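Local structure of dicer Related Helicase (6M6S) at residues B[28-39]-B[121-132]. The protein binds double-stranded RNA through this C-terminal, RIG-I-like domain and, as a whole, probably works as an ATP-hydrolysing RNA helicase of RNA interference. Residues are numbered along the deposited sequence; the frame is centred on the assembly and turned at random.
Sequences KKVFSNYMVFDP and ISEAIEDDFRIM. With nucleotides of chain C; nucleotides of chain D.
Lys29 joins the backbone of 121-132 through two bonds that set a short parallel pairing: its N donates to Ser122 O (2.8 Å, 167°), and its O accepts from Ala124 N. Among the charged groups, the Lys28 chain and the Asp128 carboxylate come at each other head-on, Lys28 NZ 3.0 Å from Asp128 OD1 in a salt bridge whose hydrogen bond is weak. The other oxygen, OD2, takes Ile125 N on its anti side, which limits how the carboxylate can turn.

Apolar contacts continue the seam. Phe37 sends its edge into the face of Phe129 in a T-shaped stack, planes 85° apart, with CE2 over the ring centre. Ala124 CB reaches Phe37 CZ and Val30 CG2, both at 3.7 Å. Met132 lays SD 3.3 Å from Pro39 N.

The type I' turn Val30-Asn33 meets the duplex. Asn33 ND2 bonds both Val30 O and, at 3.0 Å, O2 of C12 of chain C, while Phe31 O and Ser32 O accept from G2 of chain D. An alanine in place of Asn33 would probably leave that cytosine O2 without its amide donor and the turn less firmly braced.

In the RIG-I-type fold, strand 27-30 lies between 33-36 and 122-123; Phe37 and Met35 pack on Leu87 of strand 85-90, and Glu115 of helix 111-117 forms a salt bridge with Lys29 NZ and a hydrogen bond with Tyr34 OH.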
loop_
_atom_site.group_PDB
_atom_site.type_symbol
_atom_site.label_atom_id
_atom_site.label_comp_id
_atom_site.label_asym_id
_atom_site.label_seq_id
_atom_site.Cartn_x
_atom_site.Cartn_y
_atom_site.Cartn_z
ATOM N N LYS B 28 -4.034 13.633 13.262
ATOM C CA LYS B 28 -4.123 15.039 12.816
ATOM C C LYS B 28 -2.731 15.365 12.299
ATOM O O LYS B 28 -1.734 14.752 12.771
ATOM C CB LYS B 28 -4.433 15.964 13.991
ATOM C CG LYS B 28 -5.844 15.710 14.520
ATOM C CD LYS B 28 -5.926 16.124 15.922
ATOM C CE LYS B 28 -7.057 15.406 16.610
ATOM N NZ LYS B 28 -8.344 15.999 16.242
ATOM N N LYS B 29 -2.634 16.234 11.279
ATOM C CA LYS B 29 -1.362 16.531 10.637
ATOM C C LYS B 29 -0.690 17.780 11.176
ATOM O O LYS B 29 -1.353 18.814 11.396
ATOM C CB LYS B 29 -1.601 16.854 9.158
ATOM C CG LYS B 29 -2.311 15.813 8.388
ATOM C CD LYS B 29 -2.467 16.304 6.923
ATOM C CE LYS B 29 -3.605 17.258 6.691
ATOM N NZ LYS B 29 -3.841 17.289 5.229
ATOM N N VAL B 30 0.637 17.722 11.284
ATOM C CA VAL B 30 1.413 18.906 11.529
ATOM C C VAL B 30 2.431 18.995 10.395
ATOM O O VAL B 30 3.393 18.219 10.364
ATOM C CB VAL B 30 2.126 18.820 12.865
ATOM C CG1 VAL B 30 2.942 20.111 13.103
ATOM C CG2 VAL B 30 1.084 18.583 13.975
ATOM N N PHE B 31 2.220 19.911 9.458
ATOM C CA PHE B 31 3.109 20.011 8.292
ATOM C C PHE B 31 3.449 18.645 7.673
ATOM O O PHE B 31 4.630 18.253 7.505
ATOM C CB PHE B 31 4.384 20.761 8.664
ATOM C CG PHE B 31 4.145 22.219 8.975
ATOM C CD1 PHE B 31 4.003 23.130 7.939
ATOM C CD2 PHE B 31 4.065 22.663 10.280
ATOM C CE1 PHE B 31 3.791 24.501 8.212
ATOM C CE2 PHE B 31 3.853 24.020 10.565
ATOM C CZ PHE B 31 3.717 24.938 9.527
ATOM N N SER B 32 2.388 17.934 7.362
ATOM C CA SER B 32 2.479 16.645 6.707
ATOM C C SER B 32 3.140 15.539 7.518
ATOM O O SER B 32 3.463 14.489 6.963
ATOM C CB SER B 32 3.087 16.747 5.310
ATOM O OG SER B 32 2.367 17.704 4.538
ATOM N N ASN B 33 3.259 15.735 8.837
ATOM C CA ASN B 33 3.532 14.644 9.757
ATOM C C ASN B 33 2.214 14.219 10.393
ATOM O O ASN B 33 1.528 15.068 10.974
ATOM C CB ASN B 33 4.428 15.185 10.879
ATOM C CG ASN B 33 5.837 15.446 10.403
ATOM O OD1 ASN B 33 6.675 14.540 10.426
ATOM N ND2 ASN B 33 6.114 16.675 9.989
ATOM N N TYR B 34 1.860 12.938 10.314
ATOM C CA TYR B 34 0.525 12.470 10.694
ATOM C C TYR B 34 0.694 11.875 12.077
ATOM O O TYR B 34 1.337 10.782 12.223
ATOM C CB TYR B 34 0.031 11.445 9.648
ATOM C CG TYR B 34 -0.310 12.117 8.312
ATOM C CD1 TYR B 34 0.706 12.540 7.448
ATOM C CD2 TYR B 34 -1.623 12.263 7.873
ATOM C CE1 TYR B 34 0.411 13.130 6.253
ATOM C CE2 TYR B 34 -1.895 12.826 6.627
ATOM C CZ TYR B 34 -0.887 13.277 5.871
ATOM O OH TYR B 34 -1.153 13.830 4.624
ATOM N N MET B 35 0.188 12.594 13.091
ATOM C CA MET B 35 0.501 12.217 14.476
ATOM C C MET B 35 -0.735 11.710 15.174
ATOM O O MET B 35 -1.847 12.058 14.805
ATOM C CB MET B 35 1.011 13.449 15.244
ATOM C CG MET B 35 2.093 14.209 14.457
ATOM S SD MET B 35 3.546 13.234 14.020
ATOM C CE MET B 35 4.203 12.999 15.689
ATOM N N VAL B 36 -0.556 10.938 16.261
ATOM C CA VAL B 36 -1.710 10.475 17.034
ATOM C C VAL B 36 -1.989 11.372 18.233
ATOM O O VAL B 36 -1.111 11.550 19.115
ATOM C CB VAL B 36 -1.478 9.001 17.516
ATOM C CG1 VAL B 36 -2.755 8.502 18.266
ATOM C CG2 VAL B 36 -1.089 8.049 16.359
ATOM N N PHE B 37 -3.200 11.933 18.306
ATOM C CA PHE B 37 -3.576 12.794 19.458
ATOM C C PHE B 37 -4.608 12.134 20.363
ATOM O O PHE B 37 -5.453 12.809 20.916
ATOM C CB PHE B 37 -4.126 14.154 18.954
ATOM C CG PHE B 37 -3.063 15.031 18.294
ATOM C CD1 PHE B 37 -2.656 14.811 16.980
ATOM C CD2 PHE B 37 -2.514 16.130 18.999
ATOM C CE1 PHE B 37 -1.677 15.637 16.370
ATOM C CE2 PHE B 37 -1.519 16.944 18.389
ATOM C CZ PHE B 37 -1.119 16.688 17.052
ATOM N N ASP B 38 -4.504 10.821 20.559
ATOM C CA ASP B 38 -5.313 10.096 21.557
ATOM C C ASP B 38 -4.365 9.828 22.744
ATOM O O ASP B 38 -3.393 9.071 22.576
ATOM C CB ASP B 38 -5.798 8.757 20.965
ATOM C CG ASP B 38 -6.523 7.882 21.950
ATOM O OD1 ASP B 38 -6.665 8.260 23.137
ATOM O OD2 ASP B 38 -6.939 6.766 21.569
ATOM N N PRO B 39 -4.624 10.438 23.910
ATOM C CA PRO B 39 -3.681 10.235 25.029
ATOM C C PRO B 39 -3.625 8.780 25.475
ATOM O O PRO B 39 -2.600 8.337 26.048
ATOM C CB PRO B 39 -4.227 11.147 26.135
ATOM C CG PRO B 39 -5.628 11.385 25.766
ATOM C CD PRO B 39 -5.704 11.369 24.244
ATOM N N ILE B 121 -8.419 13.932 7.275
ATOM C CA ILE B 121 -7.486 14.162 8.389
ATOM C C ILE B 121 -7.306 15.666 8.491
ATOM O O ILE B 121 -6.898 16.341 7.529
ATOM C CB ILE B 121 -6.111 13.451 8.124
ATOM C CG1 ILE B 121 -6.375 11.954 8.032
ATOM C CG2 ILE B 121 -5.112 13.748 9.274
ATOM C CD1 ILE B 121 -5.150 11.117 7.706
ATOM N N SER B 122 -7.601 16.219 9.662
ATOM C CA SER B 122 -7.495 17.668 9.828
ATOM C C SER B 122 -6.024 18.096 10.153
ATOM O O SER B 122 -5.189 17.276 10.614
ATOM C CB SER B 122 -8.447 18.134 10.956
ATOM O OG SER B 122 -7.995 17.658 12.220
ATOM N N GLU B 123 -5.701 19.370 9.932
ATOM C CA GLU B 123 -4.448 19.908 10.490
ATOM C C GLU B 123 -4.618 20.210 11.971
ATOM O O GLU B 123 -5.613 20.836 12.375
ATOM C CB GLU B 123 -4.070 21.185 9.725
ATOM C CG GLU B 123 -3.986 20.869 8.224
ATOM C CD GLU B 123 -3.488 21.997 7.360
ATOM O OE1 GLU B 123 -3.638 23.188 7.757
ATOM O OE2 GLU B 123 -2.987 21.678 6.241
ATOM N N ALA B 124 -3.657 19.768 12.787
ATOM C CA ALA B 124 -3.690 19.994 14.230
ATOM C C ALA B 124 -3.788 21.449 14.596
ATOM O O ALA B 124 -3.221 22.308 13.905
ATOM C CB ALA B 124 -2.402 19.403 14.883
ATOM N N ILE B 125 -4.564 21.733 15.640
ATOM C CA ILE B 125 -4.672 23.085 16.182
ATOM C C ILE B 125 -4.181 23.019 17.622
ATOM O O ILE B 125 -3.961 21.943 18.167
ATOM C CB ILE B 125 -6.148 23.578 16.230
ATOM C CG1 ILE B 125 -7.044 22.576 16.977
ATOM C CG2 ILE B 125 -6.693 23.788 14.832
ATOM C CD1 ILE B 125 -8.450 23.143 17.241
ATOM N N GLU B 126 -4.034 24.172 18.270
ATOM C CA GLU B 126 -3.575 24.136 19.682
ATOM C C GLU B 126 -4.437 23.290 20.646
ATOM O O GLU B 126 -3.935 22.586 21.487
ATOM C CB GLU B 126 -3.424 25.552 20.242
ATOM C CG GLU B 126 -2.105 25.780 21.020
ATOM C CD GLU B 126 -2.153 25.423 22.505
ATOM O OE1 GLU B 126 -3.150 25.757 23.202
ATOM O OE2 GLU B 126 -1.150 24.825 22.983
ATOM N N ASP B 127 -5.750 23.372 20.515
ATOM C CA ASP B 127 -6.651 22.504 21.279
ATOM C C ASP B 127 -6.263 21.007 21.267
ATOM O O ASP B 127 -6.331 20.334 22.309
ATOM C CB ASP B 127 -8.070 22.726 20.738
ATOM C CG ASP B 127 -9.131 22.206 21.655
ATOM O OD1 ASP B 127 -9.331 20.966 21.669
ATOM O OD2 ASP B 127 -9.762 23.032 22.361
ATOM N N ASP B 128 -5.833 20.472 20.114
ATOM C CA ASP B 128 -5.422 19.048 20.046
ATOM C C ASP B 128 -4.233 18.711 20.931
ATOM O O ASP B 128 -4.106 17.606 21.459
ATOM C CB ASP B 128 -5.051 18.636 18.603
ATOM C CG ASP B 128 -6.202 18.754 17.683
ATOM O OD1 ASP B 128 -7.238 18.160 18.027
ATOM O OD2 ASP B 128 -6.095 19.435 16.632
ATOM N N PHE B 129 -3.333 19.672 21.093
ATOM C CA PHE B 129 -2.117 19.428 21.887
ATOM C C PHE B 129 -2.441 19.347 23.360
ATOM O O PHE B 129 -1.768 18.638 24.121
ATOM C CB PHE B 129 -1.083 20.532 21.646
ATOM C CG PHE B 129 -0.406 20.430 20.323
ATOM C CD1 PHE B 129 -0.987 20.979 19.211
ATOM C CD2 PHE B 129 0.794 19.736 20.169
ATOM C CE1 PHE B 129 -0.371 20.843 17.942
ATOM C CE2 PHE B 129 1.397 19.631 18.926
ATOM C CZ PHE B 129 0.803 20.155 17.805
ATOM N N ARG B 130 -3.487 20.034 23.773
ATOM C CA ARG B 130 -3.763 20.107 25.194
ATOM C C ARG B 130 -4.080 18.768 25.829
ATOM O O ARG B 130 -3.615 18.503 26.916
ATOM C CB ARG B 130 -4.882 21.079 25.456
ATOM C CG ARG B 130 -4.544 22.472 25.021
ATOM C CD ARG B 130 -5.733 23.367 25.289
ATOM N NE ARG B 130 -6.076 23.406 26.713
ATOM C CZ ARG B 130 -5.587 24.294 27.566
ATOM N NH1 ARG B 130 -4.735 25.225 27.156
ATOM N NH2 ARG B 130 -5.948 24.254 28.826
ATOM N N ILE B 131 -4.845 17.908 25.141
ATOM C CA ILE B 131 -5.142 16.609 25.749
ATOM C C ILE B 131 -3.890 15.711 25.812
ATOM O O ILE B 131 -3.830 14.744 26.608
ATOM C CB ILE B 131 -6.333 15.886 25.049
ATOM C CG1 ILE B 131 -6.880 14.745 25.923
ATOM C CG2 ILE B 131 -5.964 15.419 23.641
ATOM C CD1 ILE B 131 -8.131 15.097 26.703
ATOM N N MET B 132 -2.870 16.006 24.989
ATOM C CA MET B 132 -1.690 15.156 24.982
ATOM C C MET B 132 -0.614 15.602 25.987
ATOM O O MET B 132 0.345 14.858 26.241
ATOM C CB MET B 132 -1.080 15.081 23.569
ATOM C CG MET B 132 -2.001 14.369 22.586
ATOM S SD MET B 132 -2.320 12.666 22.976
ATOM C CE MET B 132 -0.808 11.901 22.551
ATOM P P C C 12 9.656 25.320 7.421
ATOM O OP1 C C 12 9.136 26.499 8.171
ATOM O OP2 C C 12 11.109 25.257 7.156
ATOM O "O5'" C C 12 9.181 23.987 8.151
ATOM C "C5'" C C 12 7.876 23.878 8.688
ATOM C "C4'" C C 12 7.631 22.519 9.287
ATOM O "O4'" C C 12 7.880 21.494 8.310
ATOM C "C3'" C C 12 8.514 22.110 10.443
ATOM O "O3'" C C 12 8.154 22.736 11.657
ATOM C "C2'" C C 12 8.301 20.612 10.474
ATOM O "O2'" C C 12 7.057 20.319 11.094
ATOM C "C1'" C C 12 8.202 20.287 8.976
ATOM N N1 C C 12 9.491 19.769 8.468
ATOM C C2 C C 12 9.735 18.410 8.612
ATOM O O2 C C 12 8.831 17.700 9.100
ATOM N N3 C C 12 10.915 17.908 8.170
ATOM C C4 C C 12 11.836 18.728 7.669
ATOM N N4 C C 12 12.984 18.185 7.269
ATOM C C5 C C 12 11.620 20.127 7.528
ATOM C C6 C C 12 10.442 20.599 7.949
ATOM P P G D 2 9.735 7.782 7.188
ATOM O OP1 G D 2 8.923 6.565 6.862
ATOM O OP2 G D 2 10.866 8.081 6.246
ATOM O "O5'" G D 2 8.672 8.972 7.182
ATOM C "C5'" G D 2 7.596 8.964 8.110
ATOM C "C4'" G D 2 6.795 10.229 7.987
ATOM O "O4'" G D 2 7.582 11.348 8.426
ATOM C "C3'" G D 2 6.355 10.625 6.580
ATOM O "O3'" G D 2 5.179 9.947 6.214
ATOM C "C2'" G D 2 6.093 12.113 6.745
ATOM O "O2'" G D 2 4.848 12.293 7.412
ATOM C "C1'" G D 2 7.202 12.506 7.717
ATOM N N9 G D 2 8.412 13.009 7.045
ATOM C C8 G D 2 9.600 12.311 6.819
ATOM N N7 G D 2 10.516 13.055 6.231
ATOM C C5 G D 2 9.896 14.304 6.095
ATOM C C6 G D 2 10.364 15.525 5.538
ATOM O O6 G D 2 11.463 15.752 5.060
ATOM N N1 G D 2 9.411 16.539 5.581
ATOM C C2 G D 2 8.147 16.410 6.119
ATOM N N2 G D 2 7.351 17.502 6.102
ATOM N N3 G D 2 7.701 15.274 6.644
ATOM C C4 G D 2 8.616 14.286 6.594
ATOM P P C D 3 5.016 9.347 4.751
ATOM O OP1 C D 3 3.691 8.672 4.789
ATOM O OP2 C D 3 6.318 8.826 4.261
ATOM O "O5'" C D 3 4.745 10.664 3.883
ATOM C "C5'" C D 3 3.563 11.436 4.049
ATOM C "C4'" C D 3 3.688 12.823 3.464
ATOM O "O4'" C D 3 4.739 13.554 4.146
ATOM C "C3'" C D 3 4.106 12.939 2.009
ATOM O "O3'" C D 3 3.125 12.563 1.055
ATOM C "C2'" C D 3 4.550 14.395 1.941
ATOM O "O2'" C D 3 3.440 15.288 1.960
ATOM C "C1'" C D 3 5.278 14.531 3.278
ATOM N N1 C D 3 6.731 14.280 3.107
ATOM C C2 C D 3 7.509 15.353 2.674
ATOM O O2 C D 3 6.969 16.456 2.487
ATOM N N3 C D 3 8.833 15.153 2.473
ATOM C C4 C D 3 9.396 13.962 2.669
ATOM N N4 C D 3 10.719 13.851 2.454
ATOM C C5 C D 3 8.618 12.847 3.096
ATOM C C6 C D 3 7.299 13.045 3.293
HETATM O O HOH W 1 -9.869 16.216 13.390
HETATM O O HOH W 2 -6.901 18.627 6.176
HETATM O O HOH W 3 -0.779 21.857 12.350
#